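Local coordinates for protein putative serine protease (Human astrovirus 1, PDB 2W5E) that probably cleaves the astrovirus non-structural polyprotein into its functional products, acting as a trypsin-like serine endopeptidase with a charge-relay catalytic triad, at residues I32-A36 against H37-N41; M110-N114 against T115-A119; A96-E100 against D101-S105. All blocks are in the same frame, centred on the assembly; numbering follows the deposited sequence.

In the fold
The three local contacts fall in the two antiparallel beta barrels of a chymotrypsin-like protease, a plan in which the catalytic residues lie between the barrels. Contact 1 comes first along the chain and lies in the barrel that begins at strand 13-18, where strand 31-35 turns into the small helix 36-39. Contact 3 and then contact 2 follow in the other barrel, where they are the hairpins at the two ends of the long strand 101-112, with centres about 21 Å apart. Contact 1 lies about 17 Å, centre to centre, from contact 3 and about 20 Å from contact 2. It supplies the triad histidine, while the other two are hairpins of the second barrel.

Contact 1: I32-A36 against H37-N41; sequences IVTAA and HVVGN
The first torsion of Thr34 aims its hydroxyl at Val38: OG1 lies opposite its own backbone N (chi1 -167°). The motif is the strand-to-helix junction that carries the catalytic histidine of chymotrypsin-like proteases, the sequence TAAH, with Ala35 at the N-cap of the short helix 36-39. Across it OG1 of Thr34 approaches Val38 from the side of its branch point, 3.5 Å from CB, and both methyls of Val38, CG1 and CG2, come within 3.7 Å of that same OG1. The polar need of this buried hydroxyl is met elsewhere, by a hydrogen bond to the carbonyl O of Thr24 on the adjoining strand. The other branch of Thr34 serves a different neighbour, with its methyl CG2 3.8 Å from CG2 of Val39, which also packs on Ala67 and Ile69 of strand 66-70.

Backbone bonds close the turn. The N-H of Val38 reaches O of Ala35 at 3.0 Å, from well above the carbonyl plane. O of Ala36 takes the N-H of Gly40 at 3.0 Å, in the carbonyl plane, and a weak second bond from Val39 N. Gly40, with positive phi, then carries the chain out of the helix.

His37, of the charge-relay system, turns its ring back beside the end of the strand: CG stands between the backbone N and the carbonyl carbon (chi1 77°). Its NE2 is hydrogen-bonded to OG of Ser127, the triad serine, while Asp65, the triad acid, joins its backbone to that of Ala36. Of the side chains in the junction, the imidazole of His37 meets that of Ala35, whose CB approaches obliquely and lies 4.0 Å from ND1 of the ring.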
loop_
_atom_site.group_PDB
_atom_site.type_symbol
_atom_site.label_atom_id
_atom_site.label_comp_id
_atom_site.label_asym_id
_atom_site.label_seq_id
_atom_site.Cartn_x
_atom_site.Cartn_y
_atom_site.Cartn_z
ATOM N N ILE A 32 -23.773 -4.787 4.722
ATOM C CA ILE A 32 -23.329 -5.097 6.067
ATOM C C ILE A 32 -23.971 -6.445 6.406
ATOM O O ILE A 32 -25.201 -6.598 6.330
ATOM C CB ILE A 32 -23.747 -4.010 7.084
ATOM C CG1 ILE A 32 -23.131 -2.658 6.707
ATOM C CG2 ILE A 32 -23.363 -4.428 8.508
ATOM C CD1 ILE A 32 -23.668 -1.464 7.488
ATOM N N VAL A 33 -23.135 -7.422 6.752
ATOM C CA VAL A 33 -23.588 -8.780 7.049
ATOM C C VAL A 33 -23.582 -9.006 8.563
ATOM O O VAL A 33 -22.658 -8.574 9.255
ATOM C CB VAL A 33 -22.696 -9.851 6.342
ATOM C CG1 VAL A 33 -23.301 -11.250 6.472
ATOM C CG2 VAL A 33 -22.492 -9.510 4.863
ATOM N N THR A 34 -24.624 -9.664 9.068
ATOM C CA THR A 34 -24.697 -10.036 10.490
ATOM C C THR A 34 -25.529 -11.311 10.679
ATOM O O THR A 34 -25.951 -11.927 9.697
ATOM C CB THR A 34 -25.210 -8.860 11.377
ATOM O OG1 THR A 34 -24.988 -9.153 12.764
ATOM C CG2 THR A 34 -26.701 -8.571 11.132
ATOM N N ALA A 35 -25.736 -11.715 11.931
ATOM C CA ALA A 35 -26.594 -12.859 12.248
ATOM C C ALA A 35 -28.055 -12.416 12.279
ATOM O O ALA A 35 -28.358 -11.291 12.677
ATOM C CB ALA A 35 -26.193 -13.476 13.583
ATOM N N ALA A 36 -28.956 -13.301 11.865
ATOM C CA ALA A 36 -30.384 -12.984 11.821
ATOM C C ALA A 36 -30.916 -12.447 13.154
ATOM O O ALA A 36 -31.671 -11.475 13.173
ATOM C CB ALA A 36 -31.189 -14.186 11.360
ATOM N N HIS A 37 -30.509 -13.057 14.265
ATOM C CA HIS A 37 -31.033 -12.650 15.576
ATOM C C HIS A 37 -30.518 -11.294 16.084
ATOM O O HIS A 37 -31.085 -10.727 17.014
ATOM C CB HIS A 37 -30.871 -13.759 16.628
ATOM C CG HIS A 37 -29.479 -13.908 17.158
ATOM N ND1 HIS A 37 -28.549 -14.748 16.583
ATOM C CD2 HIS A 37 -28.870 -13.344 18.227
ATOM C CE1 HIS A 37 -27.422 -14.687 17.270
ATOM N NE2 HIS A 37 -27.591 -13.845 18.274
ATOM N N VAL A 38 -29.454 -10.780 15.469
ATOM C CA VAL A 38 -28.958 -9.433 15.779
ATOM C C VAL A 38 -29.922 -8.375 15.223
ATOM O O VAL A 38 -30.179 -7.350 15.860
ATOM C CB VAL A 38 -27.523 -9.219 15.222
ATOM C CG1 VAL A 38 -27.086 -7.762 15.350
ATOM C CG2 VAL A 38 -26.544 -10.135 15.934
ATOM N N VAL A 39 -30.450 -8.653 14.038
ATOM C CA VAL A 39 -31.414 -7.784 13.369
ATOM C C VAL A 39 -32.817 -7.943 13.982
ATOM O O VAL A 39 -33.532 -6.953 14.183
ATOM C CB VAL A 39 -31.401 -8.059 11.839
ATOM C CG1 VAL A 39 -32.735 -7.782 11.197
ATOM C CG2 VAL A 39 -30.282 -7.262 11.168
ATOM N N GLY A 40 -33.188 -9.186 14.291
ATOM C CA GLY A 40 -34.501 -9.499 14.862
ATOM C C GLY A 40 -35.632 -9.073 13.943
ATOM O O GLY A 40 -35.610 -9.366 12.747
ATOM N N ASN A 41 -36.609 -8.368 14.510
ATOM C CA ASN A 41 -37.762 -7.868 13.755
ATOM C C ASN A 41 -37.675 -6.362 13.481
ATOM O O ASN A 41 -38.689 -5.664 13.429
ATOM C CB ASN A 41 -39.071 -8.219 14.472
ATOM C CG ASN A 41 -39.246 -9.714 14.665
ATOM O OD1 ASN A 41 -39.185 -10.487 13.713
ATOM N ND2 ASN A 41 -39.462 -10.125 15.905
#

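Contact 2: M110-N114 against T115-A119; sequences MVYGN and TLSYA
Tyr112 reaches diagonally across the strands to Ser117 in a beta hairpin closed by a type II' turn from Tyr112 to Thr115, which links strands 101-112 and 115-119 of a trypsin-like barrel. Its CB starts beside the partner strand, 4.1 Å from O of Thr115. With CG beside its own backbone N (chi1 -48°), the ring is carried back along the hairpin, away from the turn. CD2 comes within 3.5 Å of OG of Ser117, and CE2 lies nearer still to that hydroxyl. CE2 of Tyr112 is also 3.5 Å from CB of Ser117, which sits in the ring plane. The serine thus borders one edge of the ring, on the face that also bears Met110 and Thr115. At the tip, OH of Tyr112 ends 3.2 Å from SD of Met110.

Four backbone bonds fix the register. The bond from Tyr112 N to O of Thr115, 2.7 Å, is almost straight, with an N-H...O angle of 176°; the return bond from Thr115 N to Tyr112 O is longer. Met110 and Ser117 exchange two more. Gly113 takes the positive phi of the turn.

On the other face Val111 and Leu116 cross at a non-hydrogen-bonded pair, both packing on Ile154 of strand 149-154, and Leu116 also on Val131. Their closest atoms are CG2 of Val111 and CD1 of Leu116, 3.9 Å apart.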
loop_
_atom_site.group_PDB
_atom_site.type_symbol
_atom_site.label_atom_id
_atom_site.label_comp_id
_atom_site.label_asym_id
_atom_site.label_seq_id
_atom_site.Cartn_x
_atom_site.Cartn_y
_atom_site.Cartn_z
ATOM N N MET A 110 -13.760 -26.980 13.262
ATOM C CA MET A 110 -14.316 -28.204 12.695
ATOM C C MET A 110 -15.660 -27.948 12.028
ATOM O O MET A 110 -16.458 -27.143 12.512
ATOM C CB MET A 110 -14.467 -29.276 13.772
ATOM C CG MET A 110 -13.174 -30.013 14.100
ATOM S SD MET A 110 -13.419 -31.507 15.088
ATOM C CE MET A 110 -14.392 -32.517 13.964
ATOM N N VAL A 111 -15.897 -28.641 10.917
ATOM C CA VAL A 111 -17.134 -28.511 10.157
ATOM C C VAL A 111 -18.098 -29.651 10.478
ATOM O O VAL A 111 -17.719 -30.826 10.460
ATOM C CB VAL A 111 -16.880 -28.501 8.635
ATOM C CG1 VAL A 111 -18.069 -27.902 7.901
ATOM C CG2 VAL A 111 -15.623 -27.725 8.307
ATOM N N TYR A 112 -19.342 -29.286 10.775
ATOM C CA TYR A 112 -20.417 -30.246 10.989
ATOM C C TYR A 112 -21.606 -29.802 10.144
ATOM O O TYR A 112 -22.487 -29.084 10.622
ATOM C CB TYR A 112 -20.799 -30.322 12.473
ATOM C CG TYR A 112 -19.626 -30.456 13.423
ATOM C CD1 TYR A 112 -19.024 -31.694 13.657
ATOM C CD2 TYR A 112 -19.119 -29.340 14.092
ATOM C CE1 TYR A 112 -17.940 -31.819 14.531
ATOM C CE2 TYR A 112 -18.035 -29.455 14.970
ATOM C CZ TYR A 112 -17.452 -30.695 15.184
ATOM O OH TYR A 112 -16.384 -30.805 16.055
ATOM N N GLY A 113 -21.609 -30.213 8.877
ATOM C CA GLY A 113 -22.626 -29.782 7.921
ATOM C C GLY A 113 -22.412 -28.339 7.501
ATOM O O GLY A 113 -21.391 -28.007 6.897
ATOM N N ASN A 114 -23.383 -27.484 7.823
ATOM C CA ASN A 114 -23.288 -26.045 7.558
ATOM C C ASN A 114 -22.773 -25.257 8.763
ATOM O O ASN A 114 -22.774 -24.023 8.755
ATOM C CB ASN A 114 -24.645 -25.490 7.106
ATOM C CG ASN A 114 -24.858 -25.618 5.608
ATOM O OD1 ASN A 114 -23.949 -25.360 4.811
ATOM N ND2 ASN A 114 -26.066 -26.008 5.215
ATOM N N THR A 115 -22.324 -25.981 9.783
ATOM C CA THR A 115 -21.905 -25.388 11.047
ATOM C C THR A 115 -20.400 -25.523 11.268
ATOM O O THR A 115 -19.819 -26.595 11.076
ATOM C CB THR A 115 -22.682 -26.010 12.229
ATOM O OG1 THR A 115 -24.077 -25.717 12.075
ATOM C CG2 THR A 115 -22.208 -25.454 13.569
ATOM N N LEU A 116 -19.784 -24.418 11.673
ATOM C CA LEU A 116 -18.371 -24.376 12.013
ATOM C C LEU A 116 -18.242 -24.192 13.525
ATOM O O LEU A 116 -18.868 -23.298 14.098
ATOM C CB LEU A 116 -17.700 -23.228 11.248
ATOM C CG LEU A 116 -16.187 -23.135 11.043
ATOM C CD1 LEU A 116 -15.624 -24.368 10.349
ATOM C CD2 LEU A 116 -15.859 -21.884 10.242
ATOM N N SER A 117 -17.460 -25.059 14.167
ATOM C CA SER A 117 -17.201 -24.973 15.606
ATOM C C SER A 117 -15.742 -24.660 15.881
ATOM O O SER A 117 -14.858 -25.140 15.177
ATOM C CB SER A 117 -17.585 -26.270 16.309
ATOM O OG SER A 117 -18.973 -26.500 16.187
ATOM N N TYR A 118 -15.504 -23.861 16.919
ATOM C CA TYR A 118 -14.182 -23.315 17.218
ATOM C C TYR A 118 -14.175 -22.774 18.636
ATOM O O TYR A 118 -15.209 -22.325 19.147
ATOM C CB TYR A 118 -13.831 -22.180 16.237
ATOM C CG TYR A 118 -14.998 -21.244 15.992
ATOM C CD1 TYR A 118 -15.188 -20.110 16.780
ATOM C CD2 TYR A 118 -15.926 -21.510 14.987
ATOM C CE1 TYR A 118 -16.272 -19.266 16.570
ATOM C CE2 TYR A 118 -17.010 -20.680 14.774
ATOM C CZ TYR A 118 -17.174 -19.560 15.571
ATOM O OH TYR A 118 -18.245 -18.734 15.356
ATOM N N ALA A 119 -13.006 -22.812 19.265
ATOM C CA ALA A 119 -12.815 -22.224 20.582
ATOM C C ALA A 119 -12.950 -20.703 20.501
ATOM O O ALA A 119 -12.506 -20.082 19.525
ATOM C CB ALA A 119 -11.458 -22.603 21.127
#

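Contact 3: A96-E100 against D101-S105; sequences AYVNE and DLVVS
Strands 96-98 and 101-105 run antiparallel with a marked twist, their directions 133° apart, and a type II' turn from Val98 to Asp101 joins them. Ala96 and Val103 exchange two backbone bonds; the one from Val103 N to Ala96 O measures 2.9 Å and is nearly straight. Val98 and Asp101 exchange two more.

On the face shared with Ala96 and Asp101, Val98 and Val103 meet diagonally. CG1 of Val98 is anti to its backbone N (chi1 179°), which leaves CG2 beside that N and facing Val103, and the CG2 methyls of Val98 and Val103 touch at 3.8 Å. Val98 also packs on Asp124, and Val103 on Arg121 of the second subunit.

Tyr97 lies on the opposite face, its ring set obliquely against the backbone of the partner strand with CD1 3.7 Å from O of Asp101. Beyond that, CE1 of Tyr97 stands 4.4 Å from CB of Leu102, a loose apolar contact. Leu13 packs against both Tyr97 and Leu102, and the ring of His2, in the N-terminal histidine run of the second subunit, meets that of Tyr97 edge-to-face.

The second strand also joins that subunit: in this crystal assembly Val104 pairs in an antiparallel ladder there, and the sheet continues across the interface. The arrangement is a beta hairpin with a two-residue type II' turn, at the start of the second barrel of a chymotrypsin-like fold.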
loop_
_atom_site.group_PDB
_atom_site.type_symbol
_atom_site.label_atom_id
_atom_site.label_comp_id
_atom_site.label_asym_id
_atom_site.label_seq_id
_atom_site.Cartn_x
_atom_site.Cartn_y
_atom_site.Cartn_z
ATOM N N ALA A 96 -14.658 -9.777 16.591
ATOM C CA ALA A 96 -15.944 -9.355 17.139
ATOM C C ALA A 96 -15.823 -8.094 17.981
ATOM O O ALA A 96 -14.755 -7.799 18.530
ATOM C CB ALA A 96 -16.551 -10.481 17.973
ATOM N N TYR A 97 -16.921 -7.345 18.065
ATOM C CA TYR A 97 -17.054 -6.308 19.075
ATOM C C TYR A 97 -17.792 -6.895 20.270
ATOM O O TYR A 97 -18.927 -7.347 20.153
ATOM C CB TYR A 97 -17.777 -5.068 18.541
ATOM C CG TYR A 97 -16.864 -4.070 17.866
ATOM C CD1 TYR A 97 -15.939 -3.334 18.601
ATOM C CD2 TYR A 97 -16.929 -3.861 16.491
ATOM C CE1 TYR A 97 -15.097 -2.418 17.986
ATOM C CE2 TYR A 97 -16.096 -2.944 15.864
ATOM C CZ TYR A 97 -15.181 -2.231 16.614
ATOM O OH TYR A 97 -14.364 -1.318 15.993
ATOM N N VAL A 98 -17.111 -6.916 21.408
ATOM C CA VAL A 98 -17.670 -7.453 22.638
ATOM C C VAL A 98 -17.767 -6.286 23.598
ATOM O O VAL A 98 -16.750 -5.777 24.064
ATOM C CB VAL A 98 -16.786 -8.579 23.222
ATOM C CG1 VAL A 98 -17.372 -9.100 24.527
ATOM C CG2 VAL A 98 -16.621 -9.719 22.213
ATOM N N ASN A 99 -18.998 -5.854 23.872
ATOM C CA ASN A 99 -19.239 -4.601 24.577
ATOM C C ASN A 99 -18.499 -3.462 23.861
ATOM O O ASN A 99 -18.677 -3.297 22.658
ATOM C CB ASN A 99 -18.893 -4.740 26.068
ATOM C CG ASN A 99 -19.776 -5.770 26.774
ATOM O OD1 ASN A 99 -20.970 -5.879 26.486
ATOM N ND2 ASN A 99 -19.187 -6.538 27.690
ATOM N N GLU A 100 -17.657 -2.702 24.549
ATOM C CA GLU A 100 -16.962 -1.600 23.869
ATOM C C GLU A 100 -15.659 -1.994 23.152
ATOM O O GLU A 100 -15.041 -1.157 22.489
ATOM C CB GLU A 100 -16.716 -0.409 24.806
ATOM C CG GLU A 100 -16.614 -0.733 26.272
ATOM C CD GLU A 100 -17.966 -0.742 26.982
ATOM O OE1 GLU A 100 -18.475 -1.844 27.265
ATOM O OE2 GLU A 100 -18.521 0.345 27.260
ATOM N N ASP A 101 -15.268 -3.262 23.266
ATOM C CA ASP A 101 -13.926 -3.695 22.865
ATOM C C ASP A 101 -13.893 -4.577 21.628
ATOM O O ASP A 101 -14.762 -5.425 21.428
ATOM C CB ASP A 101 -13.254 -4.465 24.007
ATOM C CG ASP A 101 -13.163 -3.658 25.282
ATOM O OD1 ASP A 101 -12.725 -2.494 25.227
ATOM O OD2 ASP A 101 -13.525 -4.199 26.348
ATOM N N LEU A 102 -12.862 -4.376 20.812
ATOM C CA LEU A 102 -12.503 -5.349 19.794
ATOM C C LEU A 102 -11.904 -6.585 20.479
ATOM O O LEU A 102 -11.079 -6.451 21.373
ATOM C CB LEU A 102 -11.479 -4.752 18.818
ATOM C CG LEU A 102 -10.865 -5.737 17.817
ATOM C CD1 LEU A 102 -11.893 -6.135 16.774
ATOM C CD2 LEU A 102 -9.606 -5.158 17.161
ATOM N N VAL A 103 -12.337 -7.772 20.061
ATOM C CA VAL A 103 -11.690 -9.031 20.459
ATOM C C VAL A 103 -11.419 -9.878 19.215
ATOM O O VAL A 103 -12.350 -10.261 18.499
ATOM C CB VAL A 103 -12.531 -9.861 21.470
ATOM C CG1 VAL A 103 -11.757 -11.122 21.912
ATOM C CG2 VAL A 103 -12.905 -9.024 22.682
ATOM N N VAL A 104 -10.140 -10.157 18.972
ATOM C CA VAL A 104 -9.710 -10.976 17.836
ATOM C C VAL A 104 -8.914 -12.181 18.343
ATOM O O VAL A 104 -7.981 -12.029 19.144
ATOM C CB VAL A 104 -8.848 -10.166 16.831
ATOM C CG1 VAL A 104 -8.271 -11.079 15.741
ATOM C CG2 VAL A 104 -9.656 -9.031 16.209
ATOM N N SER A 105 -9.293 -13.372 17.883
ATOM C CA SER A 105 -8.566 -14.587 18.241
ATOM C C SER A 105 -8.577 -15.647 17.143
ATOM O O SER A 105 -9.499 -15.707 16.321
ATOM C CB SER A 105 -9.098 -15.171 19.553
ATOM O OG SER A 105 -10.460 -15.521 19.419
#